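Local coordinates for protein putative isomerase YbhH (Escherichia coli, PDB 6OTV) that probably acts as an isomerase of the PrpF family, which belongs to the diaminopimelate epimerase clan, although its exact reaction is not defined, at residues A111-S114 with P115-V119; I121-V124 with N125-T128; Y211-P214 with A215-D218. All coordinates share one frame; numbering follows the deposited sequence.

Interaction 1: A111-S114 with P115-V119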
ATOM      1  N   ALA A 111     -16.816  -4.408  -2.066  1.00 37.90           N
ATOM      2  CA  ALA A 111     -17.970  -3.688  -2.583  1.00 41.56           C
ATOM      3  C   ALA A 111     -17.610  -2.966  -3.874  1.00 44.35           C
ATOM      4  O   ALA A 111     -16.506  -2.431  -4.022  1.00 49.48           O
ATOM      5  CB  ALA A 111     -18.481  -2.687  -1.548  1.00 31.28           C
ATOM      6  N   ALA A 112     -18.553  -2.948  -4.811  1.00 40.48           N
ATOM      7  CA  ALA A 112     -18.350  -2.294  -6.094  1.00 34.82           C
ATOM      8  C   ALA A 112     -18.694  -0.813  -6.004  1.00 39.22           C
ATOM      9  O   ALA A 112     -19.612  -0.416  -5.281  1.00 40.68           O
ATOM     10  CB  ALA A 112     -19.201  -2.952  -7.179  1.00 30.20           C
ATOM     11  N   THR A 113     -17.942  -0.004  -6.740  1.00 36.41           N
ATOM     12  CA  THR A 113     -18.273   1.389  -6.976  1.00 40.14           C
ATOM     13  C   THR A 113     -18.639   1.558  -8.451  1.00 44.09           C
ATOM     14  O   THR A 113     -18.791   0.579  -9.192  1.00 35.02           O
ATOM     15  CB  THR A 113     -17.113   2.298  -6.557  1.00 38.51           C
ATOM     16  OG1 THR A 113     -15.900   1.851  -7.173  1.00 32.16           O
ATOM     17  CG2 THR A 113     -16.941   2.276  -5.040  1.00 31.33           C
ATOM     18  N   SER A 114     -18.776   2.813  -8.883  1.00 45.64           N
ATOM     19  CA  SER A 114     -19.205   3.111 -10.237  1.00 36.62           C
ATOM     20  C   SER A 114     -18.520   4.391 -10.690  1.00 36.18           C
ATOM     21  O   SER A 114     -18.382   5.322  -9.885  1.00 35.58           O
ATOM     22  CB  SER A 114     -20.728   3.270 -10.312  1.00 38.69           C
ATOM     23  OG  SER A 114     -21.164   3.450 -11.648  1.00 47.34           O
ATOM     24  N   PRO A 115     -18.086   4.478 -11.960  1.00 34.24           N
ATOM     25  CA  PRO A 115     -18.203   3.437 -12.989  1.00 34.15           C
ATOM     26  C   PRO A 115     -17.027   2.462 -12.991  1.00 39.86           C
ATOM     27  O   PRO A 115     -16.949   1.585 -13.852  1.00 37.03           O
ATOM     28  CB  PRO A 115     -18.237   4.245 -14.287  1.00 33.23           C
ATOM     29  CG  PRO A 115     -17.368   5.424 -13.994  1.00 32.73           C
ATOM     30  CD  PRO A 115     -17.529   5.728 -12.512  1.00 32.83           C
ATOM     31  N   VAL A 116     -16.117   2.627 -12.034  1.00 39.75           N
ATOM     32  CA  VAL A 116     -14.945   1.773 -11.892  1.00 33.56           C
ATOM     33  C   VAL A 116     -14.809   1.386 -10.425  1.00 29.87           C
ATOM     34  O   VAL A 116     -15.175   2.151  -9.526  1.00 32.78           O
ATOM     35  CB  VAL A 116     -13.665   2.476 -12.410  1.00 35.76           C
ATOM     36  CG1 VAL A 116     -12.422   1.642 -12.139  1.00 39.51           C
ATOM     37  CG2 VAL A 116     -13.785   2.756 -13.901  1.00 35.61           C
ATOM     38  N   THR A 117     -14.301   0.180 -10.183  1.00 28.51           N
ATOM     39  CA  THR A 117     -14.035  -0.312  -8.838  1.00 29.07           C
ATOM     40  C   THR A 117     -12.550  -0.615  -8.711  1.00 37.10           C
ATOM     41  O   THR A 117     -12.007  -1.408  -9.488  1.00 37.50           O
ATOM     42  CB  THR A 117     -14.861  -1.562  -8.530  1.00 33.00           C
ATOM     43  OG1 THR A 117     -16.255  -1.259  -8.665  1.00 35.52           O
ATOM     44  CG2 THR A 117     -14.580  -2.045  -7.112  1.00 28.00           C
ATOM     45  N   ARG A 118     -11.900   0.018  -7.738  1.00 39.52           N
ATOM     46  CA  ARG A 118     -10.495  -0.242  -7.455  1.00 33.20           C
ATOM     47  C   ARG A 118     -10.375  -1.466  -6.557  1.00 33.67           C
ATOM     48  O   ARG A 118     -11.104  -1.591  -5.569  1.00 35.69           O
ATOM     49  CB  ARG A 118      -9.855   0.974  -6.784  1.00 31.78           C
ATOM     50  CG  ARG A 118     -10.003   2.268  -7.569  1.00 39.93           C
ATOM     51  CD  ARG A 118      -9.463   3.462  -6.794  1.00 36.27           C
ATOM     52  NE  ARG A 118      -8.007   3.454  -6.694  1.00 40.51           N
ATOM     53  CZ  ARG A 118      -7.294   4.380  -6.060  1.00 39.80           C
ATOM     54  NH1 ARG A 118      -7.905   5.394  -5.458  1.00 35.01           N
ATOM     55  NH2 ARG A 118      -5.970   4.293  -6.026  1.00 32.19           N
ATOM     56  N   VAL A 119      -9.461  -2.371  -6.903  1.00 29.07           N
ATOM     57  CA  VAL A 119      -9.222  -3.580  -6.124  1.00 32.83           C
ATOM     58  C   VAL A 119      -7.732  -3.671  -5.829  1.00 29.43           C
ATOM     59  O   VAL A 119      -6.919  -3.769  -6.754  1.00 33.99           O
ATOM     60  CB  VAL A 119      -9.701  -4.850  -6.848  1.00 35.64           C
ATOM     61  CG1 VAL A 119      -9.494  -6.067  -5.955  1.00 26.25           C
ATOM     62  CG2 VAL A 119     -11.161  -4.720  -7.261  1.00 29.62           C
TER
HETATM   63  O   HOH W   1     -13.408   1.943  -5.962  1.00 26.04           O

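Interaction 2: I121-V124 with N125-T128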
ATOM      1  N   ILE A 121      -4.742  -5.768  -4.753  1.00 26.92           N
ATOM      2  CA  ILE A 121      -4.427  -7.190  -4.812  1.00 31.43           C
ATOM      3  C   ILE A 121      -3.018  -7.404  -4.282  1.00 31.11           C
ATOM      4  O   ILE A 121      -2.083  -6.698  -4.679  1.00 28.43           O
ATOM      5  CB  ILE A 121      -4.554  -7.729  -6.247  1.00 35.22           C
ATOM      6  CG1 ILE A 121      -5.982  -7.543  -6.764  1.00 34.34           C
ATOM      7  CG2 ILE A 121      -4.128  -9.192  -6.313  1.00 25.85           C
ATOM      8  CD1 ILE A 121      -6.125  -7.796  -8.251  1.00 28.83           C
ATOM      9  N   ARG A 122      -2.864  -8.377  -3.390  1.00 32.18           N
ATOM     10  CA  ARG A 122      -1.557  -8.831  -2.941  1.00 32.09           C
ATOM     11  C   ARG A 122      -1.310 -10.221  -3.511  1.00 32.08           C
ATOM     12  O   ARG A 122      -2.066 -11.156  -3.223  1.00 31.74           O
ATOM     13  CB  ARG A 122      -1.472  -8.852  -1.415  1.00 32.03           C
ATOM     14  CG  ARG A 122      -0.268  -9.613  -0.876  1.00 30.97           C
ATOM     15  CD  ARG A 122      -0.255  -9.612   0.643  1.00 41.60           C
ATOM     16  NE  ARG A 122       0.552 -10.697   1.192  1.00 51.48           N
ATOM     17  CZ  ARG A 122       0.055 -11.753   1.827  1.00 52.76           C
ATOM     18  NH1 ARG A 122      -1.251 -11.869   2.007  1.00 47.55           N
ATOM     19  NH2 ARG A 122       0.866 -12.693   2.291  1.00 62.31           N
ATOM     20  N   ASN A 123      -0.268 -10.351  -4.329  1.00 30.30           N
ATOM     21  CA  ASN A 123       0.118 -11.654  -4.860  1.00 33.36           C
ATOM     22  C   ASN A 123       0.914 -12.397  -3.796  1.00 38.50           C
ATOM     23  O   ASN A 123       2.032 -11.995  -3.455  1.00 35.97           O
ATOM     24  CB  ASN A 123       0.924 -11.509  -6.146  1.00 29.98           C
ATOM     25  CG  ASN A 123       1.523 -12.827  -6.601  1.00 39.37           C
ATOM     26  OD1 ASN A 123       2.739 -13.017  -6.563  1.00 36.19           O
ATOM     27  ND2 ASN A 123       0.664 -13.758  -7.010  1.00 33.66           N
ATOM     28  N   VAL A 124       0.335 -13.485  -3.275  1.00 41.40           N
ATOM     29  CA  VAL A 124       0.962 -14.238  -2.192  1.00 40.59           C
ATOM     30  C   VAL A 124       2.278 -14.857  -2.644  1.00 41.17           C
ATOM     31  O   VAL A 124       3.202 -15.023  -1.839  1.00 43.56           O
ATOM     32  CB  VAL A 124      -0.018 -15.306  -1.662  1.00 41.19           C
ATOM     33  CG1 VAL A 124       0.607 -16.103  -0.527  1.00 34.29           C
ATOM     34  CG2 VAL A 124      -1.310 -14.652  -1.195  1.00 35.50           C
ATOM     35  N   ASN A 125       2.396 -15.191  -3.932  1.00 39.24           N
ATOM     36  CA  ASN A 125       3.600 -15.858  -4.420  1.00 39.30           C
ATOM     37  C   ASN A 125       4.832 -14.974  -4.262  1.00 40.54           C
ATOM     38  O   ASN A 125       5.900 -15.452  -3.862  1.00 40.20           O
ATOM     39  CB  ASN A 125       3.420 -16.261  -5.884  1.00 36.63           C
ATOM     40  CG  ASN A 125       2.138 -17.036  -6.126  1.00 40.96           C
ATOM     41  OD1 ASN A 125       1.047 -16.462  -6.157  1.00 38.15           O
ATOM     42  ND2 ASN A 125       2.264 -18.344  -6.309  1.00 40.55           N
ATOM     43  N   THR A 126       4.704 -13.682  -4.565  1.00 42.70           N
ATOM     44  CA  THR A 126       5.845 -12.778  -4.602  1.00 41.06           C
ATOM     45  C   THR A 126       5.789 -11.653  -3.581  1.00 43.40           C
ATOM     46  O   THR A 126       6.783 -10.934  -3.435  1.00 42.66           O
ATOM     47  CB  THR A 126       5.983 -12.144  -5.995  1.00 36.69           C
ATOM     48  OG1 THR A 126       4.817 -11.360  -6.275  1.00 37.35           O
ATOM     49  CG2 THR A 126       6.143 -13.212  -7.066  1.00 29.89           C
ATOM     50  N   GLY A 127       4.671 -11.469  -2.881  1.00 43.85           N
ATOM     51  CA  GLY A 127       4.525 -10.300  -2.037  1.00 38.24           C
ATOM     52  C   GLY A 127       4.315  -9.002  -2.784  1.00 45.85           C
ATOM     53  O   GLY A 127       4.342  -7.936  -2.163  1.00 52.94           O
ATOM     54  N   THR A 128       4.111  -9.058  -4.097  1.00 49.66           N
ATOM     55  CA  THR A 128       3.894  -7.859  -4.895  1.00 47.90           C
ATOM     56  C   THR A 128       2.450  -7.389  -4.765  1.00 48.32           C
ATOM     57  O   THR A 128       1.515  -8.196  -4.761  1.00 48.91           O
ATOM     58  CB  THR A 128       4.227  -8.135  -6.364  1.00 49.26           C
ATOM     59  OG1 THR A 128       5.578  -8.599  -6.466  1.00 57.69           O
ATOM     60  CG2 THR A 128       4.071  -6.876  -7.212  1.00 55.62           C
TER

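Interaction 3: Y211-P214 with A215-D218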
ATOM      1  N   TYR A 211      15.765 -11.548 -33.472  1.00 35.92           N
ATOM      2  CA  TYR A 211      14.463 -11.773 -34.081  1.00 34.50           C
ATOM      3  C   TYR A 211      14.222 -13.241 -34.398  1.00 38.38           C
ATOM      4  O   TYR A 211      13.206 -13.576 -35.018  1.00 39.27           O
ATOM      5  CB  TYR A 211      14.322 -10.916 -35.341  1.00 27.58           C
ATOM      6  CG  TYR A 211      14.676  -9.467 -35.100  1.00 29.38           C
ATOM      7  CD1 TYR A 211      13.805  -8.623 -34.421  1.00 25.67           C
ATOM      8  CD2 TYR A 211      15.886  -8.942 -35.543  1.00 32.36           C
ATOM      9  CE1 TYR A 211      14.127  -7.298 -34.191  1.00 29.19           C
ATOM     10  CE2 TYR A 211      16.217  -7.616 -35.320  1.00 25.80           C
ATOM     11  CZ  TYR A 211      15.334  -6.801 -34.642  1.00 30.44           C
ATOM     12  OH  TYR A 211      15.652  -5.485 -34.412  1.00 29.42           O
ATOM     13  N   GLU A 212      15.127 -14.123 -33.977  1.00 35.77           N
ATOM     14  CA  GLU A 212      14.973 -15.547 -34.236  1.00 39.82           C
ATOM     15  C   GLU A 212      13.792 -16.115 -33.454  1.00 45.58           C
ATOM     16  O   GLU A 212      13.388 -15.585 -32.414  1.00 40.80           O
ATOM     17  CB  GLU A 212      16.255 -16.303 -33.869  1.00 41.86           C
ATOM     18  CG  GLU A 212      17.497 -15.888 -34.659  1.00 37.70           C
ATOM     19  CD  GLU A 212      18.253 -14.731 -34.020  1.00 45.43           C
ATOM     20  OE1 GLU A 212      17.698 -14.070 -33.114  1.00 41.06           O
ATOM     21  OE2 GLU A 212      19.409 -14.485 -34.424  1.00 44.58           O
ATOM     22  N   LEU A 213      13.238 -17.206 -33.972  1.00 51.57           N
ATOM     23  CA  LEU A 213      12.137 -17.874 -33.299  1.00 48.34           C
ATOM     24  C   LEU A 213      12.616 -18.496 -31.988  1.00 46.10           C
ATOM     25  O   LEU A 213      13.790 -18.857 -31.854  1.00 43.56           O
ATOM     26  CB  LEU A 213      11.538 -18.953 -34.198  1.00 49.84           C
ATOM     27  CG  LEU A 213      10.924 -18.495 -35.522  1.00 50.62           C
ATOM     28  CD1 LEU A 213      10.593 -19.691 -36.400  1.00 49.72           C
ATOM     29  CD2 LEU A 213       9.684 -17.655 -35.273  1.00 47.93           C
ATOM     30  N   PRO A 214      11.727 -18.617 -30.998  1.00 46.84           N
ATOM     31  CA  PRO A 214      12.118 -19.277 -29.739  1.00 52.50           C
ATOM     32  C   PRO A 214      12.692 -20.671 -29.930  1.00 53.33           C
ATOM     33  O   PRO A 214      13.617 -21.059 -29.204  1.00 56.59           O
ATOM     34  CB  PRO A 214      10.804 -19.307 -28.946  1.00 46.34           C
ATOM     35  CG  PRO A 214      10.033 -18.137 -29.463  1.00 40.82           C
ATOM     36  CD  PRO A 214      10.376 -18.032 -30.927  1.00 37.59           C
ATOM     37  N   ALA A 215      12.176 -21.436 -30.896  1.00 53.12           N
ATOM     38  CA  ALA A 215      12.700 -22.777 -31.135  1.00 59.67           C
ATOM     39  C   ALA A 215      14.123 -22.727 -31.677  1.00 59.93           C
ATOM     40  O   ALA A 215      14.976 -23.525 -31.270  1.00 65.10           O
ATOM     41  CB  ALA A 215      11.785 -23.537 -32.095  1.00 55.39           C
ATOM     42  N   GLU A 216      14.398 -21.797 -32.595  1.00 56.22           N
ATOM     43  CA  GLU A 216      15.748 -21.666 -33.137  1.00 57.62           C
ATOM     44  C   GLU A 216      16.740 -21.255 -32.056  1.00 60.43           C
ATOM     45  O   GLU A 216      17.895 -21.694 -32.062  1.00 63.65           O
ATOM     46  CB  GLU A 216      15.758 -20.655 -34.281  1.00 56.06           C
ATOM     47  CG  GLU A 216      14.785 -20.965 -35.403  1.00 66.07           C
ATOM     48  CD  GLU A 216      14.673 -19.827 -36.401  1.00 77.44           C
ATOM     49  OE1 GLU A 216      15.289 -18.766 -36.164  1.00 78.53           O
ATOM     50  OE2 GLU A 216      13.969 -19.991 -37.420  1.00 80.78           O
ATOM     51  N   LEU A 217      16.307 -20.409 -31.118  1.00 61.08           N
ATOM     52  CA  LEU A 217      17.195 -19.993 -30.038  1.00 58.05           C
ATOM     53  C   LEU A 217      17.471 -21.143 -29.078  1.00 60.59           C
ATOM     54  O   LEU A 217      18.581 -21.259 -28.545  1.00 61.67           O
ATOM     55  CB  LEU A 217      16.594 -18.803 -29.293  1.00 51.44           C
ATOM     56  CG  LEU A 217      16.405 -17.527 -30.114  1.00 47.26           C
ATOM     57  CD1 LEU A 217      15.662 -16.488 -29.297  1.00 36.87           C
ATOM     58  CD2 LEU A 217      17.748 -16.983 -30.583  1.00 42.87           C
ATOM     59  N   ASP A 218      16.475 -22.003 -28.846  1.00 62.05           N
ATOM     60  CA  ASP A 218      16.680 -23.145 -27.961  1.00 66.97           C
ATOM     61  C   ASP A 218      17.596 -24.189 -28.589  1.00 69.77           C
ATOM     62  O   ASP A 218      18.272 -24.931 -27.867  1.00 72.99           O
ATOM     63  CB  ASP A 218      15.336 -23.771 -27.587  1.00 61.01           C
ATOM     64  CG  ASP A 218      14.506 -22.872 -26.694  1.00 65.17           C
ATOM     65  OD1 ASP A 218      15.101 -22.056 -25.960  1.00 66.95           O
ATOM     66  OD2 ASP A 218      13.261 -22.982 -26.724  1.00 64.01           O
TER

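Interaction 1: A111-S114 with P115-V119
Thr113 and Thr117 meet where the chain turns back on itself at Pro115. Hydrogen bonds come first. Thr113 N donates to Thr117 OG1 at 2.9 Å, with an N-H...O angle of 148°. The hydroxyl of Thr113 donates to Val116 O. That bond is very short, at 2.5 Å between Thr113 OG1 and Val116 O, and its exact length is doubtful. With chi1 at 52°, Thr113 OG1 lies between its own backbone N and carbonyl carbon, and this swings it over the start of the strand.

One water adds a bridge. It donates to Thr113 OG1 at 2.8 Å and accepts from Arg118 N at 3.0 Å. Thr113 OG1 would then both give and take a bond.

Two methyls make van der Waals contacts with oxygens. Thr117 CG2 lies 3.7 Å from Ala111 O. Ala112 CB approaches Thr117 OG1 to 3.7 Å. The nonpolar contact is with Ile105 of helix 94-106, which Ala112 and Thr117 both touch.

Outside partners extend the polar set. Thr117 OG1 and Thr113 O both bond to Thr136 OG1, and Ser114 OG bonds to Asn138 N. Arg118 forms salt bridges with Glu131 and with Asp72 of the second subunit.

The Ser114-Pro115 peptide is cis, and it reverses the chain between Thr113 and Val116. The arrangement is a cis-proline (type VI) turn leading into strand 116-123, at the interface with the second subunit.

Interaction 2: I121-V124 with N125-T128
Asn123 reaches into the loop from Asn125 to Thr128. Its CB lies 3.6 Å from Thr128 O, the atom that also accepts from Asn123 N. With CG anti to the backbone N (chi1 171°), the amide extends over the turn. Asn123 CG comes within 3.6 Å of Thr126 OG1. Asn123 OD1 takes two bonds from Thr126. Thr126 OG1 donates to Asn123 OD1 at 2.7 Å, in the carbonyl plane and on a lone pair. Thr126 N donates at 2.9 Å to Asn123 OD1 from above that plane, 42° out of it. On the other branch, Asn123 ND2 gives a weak bond to Asn125 OD1. The two amide planes are nearly parallel, 12° apart, but offset.

The backbone closes the loop. Gly127 N donates to Asn123 O at 2.8 Å, and the left-handed backbone of Gly127 ends the turn. Thr126 OG1 also accepts from Thr128 N, an ST turn. Asn125 is anchored outside by Thr89 O and Phe77 N.

This is the hairpin loop that joins strands 116-123 and 129-135. The chemistry implies a buried amide whose oxygen is doubly bound. The two donors on Asn123 OD1 set its orientation, and the weak bond from ND2 agrees with it.

Interaction 3: Y211-P214 with A215-D218
Leu213 O accepts from Leu217 N at 3.0 Å, nearly in line with the carbonyl (C=O...N angle 164°). This is the first turn of helix 214-219, and Leu213 is its N-cap. Asp218 N repeats the pattern one residue on, at 3.0 Å from Pro214 O. There the donor is tilted 26° from the carbonyl plane. Pro214 takes the first helical position, where a proline needs no N-H partner.

Glu216 folds back over the cap. Its CG stands anti to its own carbonyl carbon (chi1 -56°), and the chain is extended beyond CG, which carries the carboxylate to Leu213. There Glu216 OE1 accepts a weak, long bond from Leu213 N, 3.4 Å away. Glu216 is three residues after the N-cap, but Leu213 has no side-chain acceptor to return the bond, so this is not a full capping box. The second oxygen, Glu216 OE2, rests 3.5 Å from Leu213 CD1.

Glu212 and Leu217 cross at about a right angle. Leu217 CD2 packs 3.7 Å from Glu212 CB, and Leu217 CG lies 3.4 Å from Leu213 O. Bent at chi2, Glu212 sends its carboxylate to the backbone N of Thr209 and Gly210. It therefore points away from Glu216, and the two like charges stay apart.

Arg266 of strand 263-267 donates to Glu212 O and touches Leu217. Pro214 packs on Cys273 and Pro313, while Asp218 OD1 bonds to Cys273 N, joining the start of helix 214-219 to the loops between strand 263-267 and helix 279-290 and between strands 306-312 and 315-322.

Overall arrangement
Interactions 1 and 2 sit at the two ends of strand 116-123, with centres about 21 Å apart. Interaction 1 lies at the surface where the strand begins, and the second subunit touches it, with a salt bridge to Arg118. Interaction 2 is partly buried, nearer the centre of the chain than the other two, and no other subunit touches it. Interaction 3, also partly buried, is on the opposite side of the chain's centre, about 43 Å from interaction 1, centre to centre. The chemistry differs. The outer turn uses hydroxyls and a water, the inner loop side-chain amides with a threonine hydroxyl and backbone groups, and the helix start backbone carbonyls and a carboxylate.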